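PDB 2PY5: DNA polymerase from Bacillus phage phi29, which replicates the viral DNA from a protein primer, combining processive strand-displacing synthesis with a proofreading 3'-5' exonuclease in one chain. Local coordinates for residues S10-E14 with D169-A174; T140-I146 with E162-N168; P300-I304 with N313-K317. The protein carries 2 engineered substitutions. All blocks are in the same frame, centred on the assembly; numbering follows the deposited sequence.

Contact 1 (S10-E14 with D169-A174); sequences SCAFE and DIQIIA. Engineered in segment 10-14: Ala-12 (natural residue Asp). With nucleotides of chain A.
Ser-10 and Ile-170 tie strand 8-15 to helix 160-182 in the DnaQ-like fold of the 3'-5' exonuclease domain, in which a mixed sheet is covered by helices, this one carrying the acidic Asp-169. The single direct hydrogen bond runs from Ser-10 OG to Ile-170 O at 2.8 Å. It lands on a lone pair in the carbonyl plane, which leaves the same oxygen able to accept the helical bond from Ala-174 N; OG swings out to it because chi1 is 177°, opposite the backbone N. Apolar packing continues along the strand, where the CG2 branch of Ile-170 meets CB of Ala-12 at 3.6 Å. Ala-12 is an engineered residue replacing the natural Asp, at a position essential for exonucleolysis. The polar end holds Glu-14, likewise essential, and Asp-169, a magnesium ligand in this polymerase. Their side chains cross at about a right angle with Glu-14 OE2 and Asp-169 OD2 4.0 Å apart, a like-charge approach probably eased by a water lying 2.7 Å from each of these oxygens. The other carboxylate oxygen, Glu-14 OE1, takes a hydrogen bond from O3' of DT7 of chain A, at 2.7 Å.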
loop_
_atom_site.group_PDB
_atom_site.type_symbol
_atom_site.label_atom_id
_atom_site.label_comp_id
_atom_site.label_asym_id
_atom_site.label_seq_id
_atom_site.Cartn_x
_atom_site.Cartn_y
_atom_site.Cartn_z
ATOM N N SER F 10 4.678 -19.209 12.188
ATOM C CA SER F 10 3.471 -18.638 11.611
ATOM C C SER F 10 2.265 -18.972 12.482
ATOM O O SER F 10 2.019 -20.143 12.768
ATOM C CB SER F 10 3.247 -19.250 10.228
ATOM O OG SER F 10 2.053 -18.774 9.664
ATOM N N CYS F 11 1.516 -17.939 12.872
ATOM C CA CYS F 11 0.413 -18.077 13.839
ATOM C C CYS F 11 -0.897 -17.488 13.344
ATOM O O CYS F 11 -0.917 -16.627 12.494
ATOM C CB CYS F 11 0.807 -17.354 15.121
ATOM S SG CYS F 11 2.314 -17.965 15.908
ATOM N N ALA F 12 -2.008 -17.959 13.904
ATOM C CA ALA F 12 -3.319 -17.382 13.608
ATOM C C ALA F 12 -4.267 -17.624 14.764
ATOM O O ALA F 12 -4.101 -18.583 15.528
ATOM C CB ALA F 12 -3.905 -17.994 12.355
ATOM N N PHE F 13 -5.253 -16.733 14.886
ATOM C CA PHE F 13 -6.390 -16.936 15.784
ATOM C C PHE F 13 -7.695 -16.961 15.000
ATOM O O PHE F 13 -7.841 -16.271 13.980
ATOM C CB PHE F 13 -6.541 -15.769 16.753
ATOM C CG PHE F 13 -5.412 -15.587 17.750
ATOM C CD1 PHE F 13 -5.117 -14.318 18.196
ATOM C CD2 PHE F 13 -4.694 -16.657 18.269
ATOM C CE1 PHE F 13 -4.150 -14.096 19.141
ATOM C CE2 PHE F 13 -3.712 -16.449 19.203
ATOM C CZ PHE F 13 -3.429 -15.153 19.638
ATOM N N GLU F 14 -8.657 -17.745 15.486
ATOM C CA GLU F 14 -10.061 -17.572 15.112
ATOM C C GLU F 14 -10.752 -17.017 16.342
ATOM O O GLU F 14 -10.459 -17.424 17.473
ATOM C CB GLU F 14 -10.713 -18.870 14.652
ATOM C CG GLU F 14 -9.983 -19.597 13.534
ATOM C CD GLU F 14 -9.932 -18.832 12.207
ATOM O OE1 GLU F 14 -10.711 -17.877 11.990
ATOM O OE2 GLU F 14 -9.099 -19.220 11.361
ATOM N N ASP F 169 -4.290 -21.976 6.728
ATOM C CA ASP F 169 -3.954 -20.551 6.874
ATOM C C ASP F 169 -2.539 -20.340 7.379
ATOM O O ASP F 169 -1.783 -19.556 6.797
ATOM C CB ASP F 169 -4.905 -19.836 7.833
ATOM C CG ASP F 169 -6.238 -19.509 7.214
ATOM O OD1 ASP F 169 -6.444 -19.798 6.018
ATOM O OD2 ASP F 169 -7.086 -18.945 7.943
ATOM N N ILE F 170 -2.172 -21.013 8.467
ATOM C CA ILE F 170 -0.821 -20.825 9.019
ATOM C C ILE F 170 0.255 -21.426 8.104
ATOM O O ILE F 170 1.362 -20.917 8.045
ATOM C CB ILE F 170 -0.686 -21.338 10.483
ATOM C CG1 ILE F 170 -0.858 -22.868 10.596
ATOM C CG2 ILE F 170 -1.694 -20.594 11.372
ATOM C CD1 ILE F 170 -0.883 -23.363 12.058
ATOM N N GLN F 171 -0.072 -22.479 7.359
ATOM C CA GLN F 171 0.910 -23.111 6.482
ATOM C C GLN F 171 1.158 -22.269 5.236
ATOM O O GLN F 171 2.273 -22.247 4.735
ATOM C CB GLN F 171 0.488 -24.538 6.101
ATOM C CG GLN F 171 1.545 -25.253 5.257
ATOM C CD GLN F 171 1.335 -26.748 5.116
ATOM O OE1 GLN F 171 1.835 -27.364 4.172
ATOM N NE2 GLN F 171 0.617 -27.339 6.051
ATOM N N ILE F 172 0.126 -21.595 4.726
ATOM C CA ILE F 172 0.320 -20.690 3.573
ATOM C C ILE F 172 1.354 -19.614 3.934
ATOM O O ILE F 172 2.315 -19.382 3.182
ATOM C CB ILE F 172 -0.997 -20.022 3.143
ATOM C CG1 ILE F 172 -1.892 -21.035 2.430
ATOM C CG2 ILE F 172 -0.718 -18.805 2.215
ATOM C CD1 ILE F 172 -3.354 -20.646 2.424
ATOM N N ILE F 173 1.155 -18.960 5.076
ATOM C CA ILE F 173 2.072 -17.907 5.511
ATOM C C ILE F 173 3.465 -18.493 5.859
ATOM O O ILE F 173 4.480 -17.904 5.507
ATOM C CB ILE F 173 1.480 -17.066 6.655
ATOM C CG1 ILE F 173 0.247 -16.279 6.163
ATOM C CG2 ILE F 173 2.533 -16.117 7.217
ATOM C CD1 ILE F 173 0.498 -15.332 4.952
ATOM N N ALA F 174 3.512 -19.664 6.490
ATOM C CA ALA F 174 4.807 -20.328 6.718
ATOM C C ALA F 174 5.557 -20.585 5.419
ATOM O O ALA F 174 6.758 -20.340 5.333
ATOM C CB ALA F 174 4.624 -21.646 7.478
ATOM P P DT A 7 -9.231 -14.364 9.254
ATOM O OP1 DT A 7 -8.576 -15.668 9.443
ATOM O OP2 DT A 7 -9.951 -14.074 7.998
ATOM O "O5'" DT A 7 -10.297 -14.098 10.415
ATOM C "C5'" DT A 7 -9.929 -14.159 11.785
ATOM C "C4'" DT A 7 -11.170 -13.888 12.616
ATOM O "O4'" DT A 7 -11.699 -12.592 12.274
ATOM C "C3'" DT A 7 -12.344 -14.845 12.400
ATOM O "O3'" DT A 7 -12.245 -16.033 13.198
ATOM C "C2'" DT A 7 -13.504 -13.980 12.873
ATOM C "C1'" DT A 7 -13.108 -12.588 12.414
ATOM N N1 DT A 7 -13.736 -12.164 11.111
ATOM C C2 DT A 7 -14.989 -11.607 11.167
ATOM O O2 DT A 7 -15.606 -11.452 12.206
ATOM N N3 DT A 7 -15.508 -11.229 9.961
ATOM C C4 DT A 7 -14.906 -11.347 8.724
ATOM O O4 DT A 7 -15.474 -10.970 7.693
ATOM C C5 DT A 7 -13.592 -11.939 8.729
ATOM C C7 DT A 7 -12.846 -12.111 7.440
ATOM C C6 DT A 7 -13.063 -12.318 9.905
HETATM O O HOH W 1 -9.457 -18.202 8.885
#

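Contact 2 (T140-I146 with E162-N168); sequences TVLKGDI and EYAYIKN
Asn-168 reaches from helix 160-182 to the backbone of loop 140-146 and bonds to it twice. Its ND2 donates to Thr-140 O (3.0 Å), the acceptor lying almost in the amide plane, while its OD1 receives Leu-142 N at 2.9 Å in a nearly straight bond (170°). With chi1 at 180° the amide extends away from its own backbone N, and using both ends fixes its rotation. Tyr-165 OH donates to a lone pair of Lys-143 O at 2.6 Å, and that oxygen lies at the edge of the tyrosine ring, in its plane.

In the apolar packing, CG1 of Ile-146 slides past Tyr-165 in the opposite direction, 3.7 Å from CD2, and the peptide joining Asp-145 to Ile-146 lies over the rim of one ring face. On the neighbouring Ala-164, CB meets CD1 of Leu-142 at 3.9 Å. Lys-131 also grips this loop, its NZ bonding to Leu-142 O and Gly-144 O.

The loop contributes to the metal site through Asp-145, a magnesium ligand in this polymerase whose CB faces away from the helix. On the helix, Tyr-165 and Asp-169 form the Tyr-x-x-x-Asp pattern of the Exo III motif of DnaQ-like B-family exonucleases.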
loop_
_atom_site.group_PDB
_atom_site.type_symbol
_atom_site.label_atom_id
_atom_site.label_comp_id
_atom_site.label_asym_id
_atom_site.label_seq_id
_atom_site.Cartn_x
_atom_site.Cartn_y
_atom_site.Cartn_z
ATOM N N THR F 140 -0.776 -24.404 -1.723
ATOM C CA THR F 140 -2.060 -25.082 -1.535
ATOM C C THR F 140 -2.982 -24.251 -0.653
ATOM O O THR F 140 -2.568 -23.763 0.392
ATOM C CB THR F 140 -1.880 -26.472 -0.900
ATOM O OG1 THR F 140 -1.023 -27.267 -1.726
ATOM C CG2 THR F 140 -3.225 -27.178 -0.755
ATOM N N VAL F 141 -4.229 -24.088 -1.092
ATOM C CA VAL F 141 -5.232 -23.354 -0.325
ATOM C C VAL F 141 -6.575 -24.070 -0.392
ATOM O O VAL F 141 -6.989 -24.535 -1.453
ATOM C CB VAL F 141 -5.391 -21.888 -0.815
ATOM C CG1 VAL F 141 -5.728 -21.843 -2.297
ATOM C CG2 VAL F 141 -6.452 -21.154 0.018
ATOM N N LEU F 142 -7.245 -24.164 0.754
ATOM C CA LEU F 142 -8.561 -24.797 0.828
ATOM C C LEU F 142 -9.642 -23.806 0.401
ATOM O O LEU F 142 -9.560 -22.606 0.708
ATOM C CB LEU F 142 -8.834 -25.302 2.248
ATOM C CG LEU F 142 -7.851 -26.350 2.795
ATOM C CD1 LEU F 142 -8.245 -26.776 4.212
ATOM C CD2 LEU F 142 -7.762 -27.564 1.885
ATOM N N LYS F 143 -10.645 -24.311 -0.315
ATOM C CA LYS F 143 -11.755 -23.487 -0.796
ATOM C C LYS F 143 -12.692 -23.105 0.345
ATOM O O LYS F 143 -13.022 -23.938 1.197
ATOM C CB LYS F 143 -12.561 -24.227 -1.865
ATOM C CG LYS F 143 -11.933 -24.259 -3.242
ATOM C CD LYS F 143 -12.846 -25.000 -4.215
ATOM C CE LYS F 143 -12.314 -24.964 -5.639
ATOM N NZ LYS F 143 -13.218 -25.689 -6.585
ATOM N N GLY F 144 -13.123 -21.843 0.340
ATOM C CA GLY F 144 -14.109 -21.349 1.294
ATOM C C GLY F 144 -13.506 -20.712 2.529
ATOM O O GLY F 144 -12.280 -20.578 2.655
ATOM N N ASP F 145 -14.388 -20.315 3.442
ATOM C CA ASP F 145 -13.997 -19.673 4.687
ATOM C C ASP F 145 -14.567 -20.433 5.870
ATOM O O ASP F 145 -15.453 -21.272 5.727
ATOM C CB ASP F 145 -14.531 -18.237 4.743
ATOM C CG ASP F 145 -13.971 -17.344 3.647
ATOM O OD1 ASP F 145 -12.815 -17.554 3.206
ATOM O OD2 ASP F 145 -14.699 -16.413 3.240
ATOM N N ILE F 146 -14.047 -20.122 7.049
ATOM C CA ILE F 146 -14.668 -20.558 8.288
ATOM C C ILE F 146 -16.013 -19.819 8.441
ATOM O O ILE F 146 -16.158 -18.671 8.013
ATOM C CB ILE F 146 -13.709 -20.330 9.501
ATOM C CG1 ILE F 146 -12.786 -21.548 9.663
ATOM C CG2 ILE F 146 -14.482 -20.090 10.795
ATOM C CD1 ILE F 146 -12.032 -21.602 10.971
ATOM N N GLU F 162 -12.780 -27.036 10.602
ATOM C CA GLU F 162 -12.203 -25.807 11.146
ATOM C C GLU F 162 -10.692 -25.949 11.355
ATOM O O GLU F 162 -9.919 -25.033 11.051
ATOM C CB GLU F 162 -12.877 -25.460 12.473
ATOM C CG GLU F 162 -14.321 -25.025 12.311
ATOM C CD GLU F 162 -15.107 -25.069 13.620
ATOM O OE1 GLU F 162 -14.617 -25.634 14.625
ATOM O OE2 GLU F 162 -16.219 -24.532 13.639
ATOM N N TYR F 163 -10.284 -27.099 11.883
ATOM C CA TYR F 163 -8.873 -27.425 12.132
ATOM C C TYR F 163 -8.071 -27.370 10.834
ATOM O O TYR F 163 -6.980 -26.813 10.796
ATOM C CB TYR F 163 -8.795 -28.825 12.759
ATOM C CG TYR F 163 -7.427 -29.288 13.241
ATOM C CD1 TYR F 163 -7.105 -29.287 14.592
ATOM C CD2 TYR F 163 -6.477 -29.786 12.338
ATOM C CE1 TYR F 163 -5.866 -29.747 15.040
ATOM C CE2 TYR F 163 -5.237 -30.229 12.771
ATOM C CZ TYR F 163 -4.938 -30.213 14.123
ATOM O OH TYR F 163 -3.719 -30.666 14.558
ATOM N N ALA F 164 -8.633 -27.950 9.781
ATOM C CA ALA F 164 -7.988 -27.967 8.464
ATOM C C ALA F 164 -7.827 -26.559 7.897
ATOM O O ALA F 164 -6.789 -26.239 7.304
ATOM C CB ALA F 164 -8.786 -28.851 7.505
ATOM N N TYR F 165 -8.845 -25.714 8.069
ATOM C CA TYR F 165 -8.762 -24.325 7.611
ATOM C C TYR F 165 -7.658 -23.556 8.343
ATOM O O TYR F 165 -6.900 -22.797 7.737
ATOM C CB TYR F 165 -10.088 -23.585 7.826
ATOM C CG TYR F 165 -11.101 -23.709 6.714
ATOM C CD1 TYR F 165 -10.777 -23.371 5.401
ATOM C CD2 TYR F 165 -12.406 -24.126 6.983
ATOM C CE1 TYR F 165 -11.716 -23.476 4.381
ATOM C CE2 TYR F 165 -13.352 -24.225 5.970
ATOM C CZ TYR F 165 -13.000 -23.900 4.673
ATOM O OH TYR F 165 -13.937 -24.001 3.667
ATOM N N ILE F 166 -7.583 -23.741 9.656
ATOM C CA ILE F 166 -6.600 -23.047 10.472
ATOM C C ILE F 166 -5.187 -23.506 10.097
ATOM O O ILE F 166 -4.280 -22.688 9.917
ATOM C CB ILE F 166 -6.875 -23.268 11.995
ATOM C CG1 ILE F 166 -8.236 -22.668 12.383
ATOM C CG2 ILE F 166 -5.738 -22.654 12.845
ATOM C CD1 ILE F 166 -8.806 -23.213 13.709
ATOM N N LYS F 167 -5.010 -24.812 9.954
ATOM C CA LYS F 167 -3.733 -25.377 9.554
ATOM C C LYS F 167 -3.306 -24.852 8.176
ATOM O O LYS F 167 -2.133 -24.539 7.953
ATOM C CB LYS F 167 -3.814 -26.902 9.516
ATOM C CG LYS F 167 -2.465 -27.566 9.411
ATOM C CD LYS F 167 -2.597 -29.049 9.385
ATOM C CE LYS F 167 -1.255 -29.706 9.181
ATOM N NZ LYS F 167 -1.364 -31.188 9.182
ATOM N N ASN F 168 -4.261 -24.749 7.260
ATOM C CA ASN F 168 -3.972 -24.250 5.909
ATOM C C ASN F 168 -3.555 -22.782 5.964
ATOM O O ASN F 168 -2.577 -22.377 5.310
ATOM C CB ASN F 168 -5.197 -24.427 5.009
ATOM C CG ASN F 168 -4.966 -23.939 3.599
ATOM O OD1 ASN F 168 -5.789 -23.204 3.045
ATOM N ND2 ASN F 168 -3.850 -24.354 2.997
#

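Contact 3 (P300-I304 with N313-K317); sequences PTIQI and NEYLK. With nucleotides of chain B.
Gln-303 crosses the Tyr-315 side chain obliquely and lays its amide over the ring, the two planes 24° apart. Its CB sits over the ring face in a CH-pi contact, 4.0 Å from the centroid. From there the side chain runs on extended, with chi1 -171°, and brings the amide over the CE1 and CZ side of the ring, with NE2 3.5 Å from Tyr-315 CE1 and directed at Asn-313 O. That bond is modelled as very short and is bent, so its detail is doubtful. Near the plane of the same ring, at its edge, comes the backbone of Thr-301, whose C lies 3.5 Å from Tyr-315 CD2. Pro-300 crosses Tyr-315 at about a right angle, and Pro-300 CG lies 3.7 Å from Tyr-315 CB; the proline's own carbonyl O is buried here without a polar partner.

Both segments belong to the irregular connection between strands 283-294 and 324-329, part of the TPR1 insertion characteristic of protein-primed B-family polymerases, and their backbones join through Leu-316 N and Ile-302 O, 2.9 Å apart, with the donor nearly in line with the carbonyl bond. Tyr-340 OH ties the two segments together, bonding to Leu-316 O and to the amides of Thr-301 and Ile-302. Ile-304 meets Leu-316 at about a right angle, CD1 to CD1, and a water bridges Ile-304 N to Glu-314 O. Asn-313, preceded by a cis peptide bond, turns its side chain away from segment 300-304 toward the DNA, where ND2 donates to N7 of DG2 of chain B at 2.8 Å.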
loop_
_atom_site.group_PDB
_atom_site.type_symbol
_atom_site.label_atom_id
_atom_site.label_comp_id
_atom_site.label_asym_id
_atom_site.label_seq_id
_atom_site.Cartn_x
_atom_site.Cartn_y
_atom_site.Cartn_z
ATOM N N PRO F 300 -7.532 19.371 -14.819
ATOM C CA PRO F 300 -7.004 19.943 -13.596
ATOM C C PRO F 300 -5.948 19.074 -12.932
ATOM O O PRO F 300 -6.029 17.842 -12.979
ATOM C CB PRO F 300 -8.247 20.044 -12.701
ATOM C CG PRO F 300 -9.055 18.876 -13.119
ATOM C CD PRO F 300 -8.893 18.831 -14.620
ATOM N N THR F 301 -4.964 19.728 -12.332
ATOM C CA THR F 301 -3.826 19.069 -11.725
ATOM C C THR F 301 -3.553 19.496 -10.273
ATOM O O THR F 301 -2.696 18.916 -9.630
ATOM C CB THR F 301 -2.555 19.289 -12.580
ATOM O OG1 THR F 301 -2.117 20.656 -12.485
ATOM C CG2 THR F 301 -2.816 18.943 -14.063
ATOM N N ILE F 302 -4.300 20.473 -9.754
ATOM C CA ILE F 302 -4.085 20.950 -8.383
ATOM C C ILE F 302 -5.109 20.321 -7.452
ATOM O O ILE F 302 -6.317 20.445 -7.654
ATOM C CB ILE F 302 -4.218 22.469 -8.275
ATOM C CG1 ILE F 302 -3.182 23.171 -9.149
ATOM C CG2 ILE F 302 -4.071 22.918 -6.799
ATOM C CD1 ILE F 302 -3.419 24.706 -9.259
ATOM N N GLN F 303 -4.590 19.656 -6.426
ATOM C CA GLN F 303 -5.401 19.070 -5.372
ATOM C C GLN F 303 -4.890 19.657 -4.075
ATOM O O GLN F 303 -3.699 19.578 -3.804
ATOM C CB GLN F 303 -5.218 17.554 -5.373
ATOM C CG GLN F 303 -6.164 16.793 -4.478
ATOM C CD GLN F 303 -5.900 15.302 -4.527
ATOM O OE1 GLN F 303 -4.856 14.834 -4.083
ATOM N NE2 GLN F 303 -6.844 14.551 -5.071
ATOM N N ILE F 304 -5.784 20.263 -3.297
ATOM C CA ILE F 304 -5.428 20.863 -2.002
ATOM C C ILE F 304 -6.165 20.153 -0.863
ATOM O O ILE F 304 -7.397 20.170 -0.800
ATOM C CB ILE F 304 -5.771 22.368 -1.958
ATOM C CG1 ILE F 304 -5.034 23.124 -3.064
ATOM C CG2 ILE F 304 -5.396 22.956 -0.607
ATOM C CD1 ILE F 304 -5.488 24.554 -3.210
ATOM N N ASN F 313 -11.023 15.129 -2.199
ATOM C CA ASN F 313 -10.292 14.310 -3.182
ATOM C C ASN F 313 -10.166 14.923 -4.577
ATOM O O ASN F 313 -9.298 14.522 -5.352
ATOM C CB ASN F 313 -10.979 12.945 -3.330
ATOM C CG ASN F 313 -11.017 12.162 -2.032
ATOM O OD1 ASN F 313 -12.071 11.660 -1.626
ATOM N ND2 ASN F 313 -9.867 12.051 -1.374
ATOM N N GLU F 314 -11.027 15.885 -4.901
ATOM C CA GLU F 314 -11.159 16.336 -6.285
ATOM C C GLU F 314 -10.111 17.375 -6.697
ATOM O O GLU F 314 -9.602 18.134 -5.872
ATOM C CB GLU F 314 -12.574 16.853 -6.541
ATOM C CG GLU F 314 -13.652 15.806 -6.251
ATOM C CD GLU F 314 -14.971 16.094 -6.943
ATOM O OE1 GLU F 314 -14.963 16.377 -8.160
ATOM O OE2 GLU F 314 -16.023 16.027 -6.273
ATOM N N TYR F 315 -9.791 17.375 -7.986
ATOM C CA TYR F 315 -8.864 18.338 -8.570
ATOM C C TYR F 315 -9.629 19.598 -8.922
ATOM O O TYR F 315 -10.733 19.538 -9.439
ATOM C CB TYR F 315 -8.143 17.720 -9.779
ATOM C CG TYR F 315 -7.125 16.723 -9.317
ATOM C CD1 TYR F 315 -7.485 15.399 -9.036
ATOM C CD2 TYR F 315 -5.821 17.109 -9.083
ATOM C CE1 TYR F 315 -6.546 14.498 -8.568
ATOM C CE2 TYR F 315 -4.889 16.224 -8.620
ATOM C CZ TYR F 315 -5.258 14.916 -8.366
ATOM O OH TYR F 315 -4.298 14.068 -7.903
ATOM N N LEU F 316 -9.020 20.743 -8.627
ATOM C CA LEU F 316 -9.755 21.991 -8.555
ATOM C C LEU F 316 -9.713 22.741 -9.868
ATOM O O LEU F 316 -8.659 22.822 -10.522
ATOM C CB LEU F 316 -9.176 22.877 -7.448
ATOM C CG LEU F 316 -9.199 22.270 -6.041
ATOM C CD1 LEU F 316 -8.403 23.115 -5.049
ATOM C CD2 LEU F 316 -10.621 22.081 -5.577
ATOM N N LYS F 317 -10.861 23.297 -10.225
ATOM C CA LYS F 317 -10.995 24.213 -11.345
ATOM C C LYS F 317 -10.561 25.616 -10.934
ATOM O O LYS F 317 -10.058 26.374 -11.749
ATOM C CB LYS F 317 -12.448 24.244 -11.816
ATOM C CG LYS F 317 -12.682 24.918 -13.156
ATOM C CD LYS F 317 -14.182 24.875 -13.518
ATOM C CE LYS F 317 -14.419 24.797 -15.024
ATOM N NZ LYS F 317 -15.840 24.468 -15.377
ATOM P P DG B 2 -16.220 8.140 2.225
ATOM O OP1 DG B 2 -17.012 6.899 2.068
ATOM O OP2 DG B 2 -16.674 9.154 3.207
ATOM O "O5'" DG B 2 -14.699 7.773 2.585
ATOM C "C5'" DG B 2 -14.394 6.584 3.321
ATOM C "C4'" DG B 2 -13.034 6.678 3.989
ATOM O "O4'" DG B 2 -12.008 6.890 2.979
ATOM C "C3'" DG B 2 -12.886 7.815 4.992
ATOM O "O3'" DG B 2 -12.236 7.324 6.167
ATOM C "C2'" DG B 2 -12.062 8.853 4.232
ATOM C "C1'" DG B 2 -11.183 7.977 3.344
ATOM N N9 DG B 2 -10.672 8.584 2.111
ATOM C C8 DG B 2 -11.221 9.627 1.400
ATOM N N7 DG B 2 -10.546 9.947 0.336
ATOM C C5 DG B 2 -9.477 9.066 0.330
ATOM C C6 DG B 2 -8.404 8.947 -0.594
ATOM O O6 DG B 2 -8.195 9.624 -1.616
ATOM N N1 DG B 2 -7.522 7.922 -0.241
ATOM C C2 DG B 2 -7.662 7.115 0.872
ATOM N N2 DG B 2 -6.709 6.190 1.046
ATOM N N3 DG B 2 -8.666 7.218 1.747
ATOM C C4 DG B 2 -9.537 8.214 1.416
HETATM O O HOH W 2 -8.680 19.318 -3.602
#

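Contacts 1 and 2 share helix 160-182 and lie 10 Å apart between centres, the second nested inside the chain loop that the first closes. They meet at the exonuclease site, where Glu-14 CD approaches Ile-146 CD1 to 3.7 Å, and again where Ile-172 CD1 packs on Val-141 CG2 at 4.0 Å. Between them they bring together Glu-14, Asp-145 and Asp-169, the acids of the exonuclease site named here, beside the single-stranded DNA of chain A. Contact 3 belongs to the polymerization region on the opposite side of the chain's centre, about 43 Å from contact 1 and 46 Å from contact 2, centre to centre, and it touches a different DNA strand, chain B.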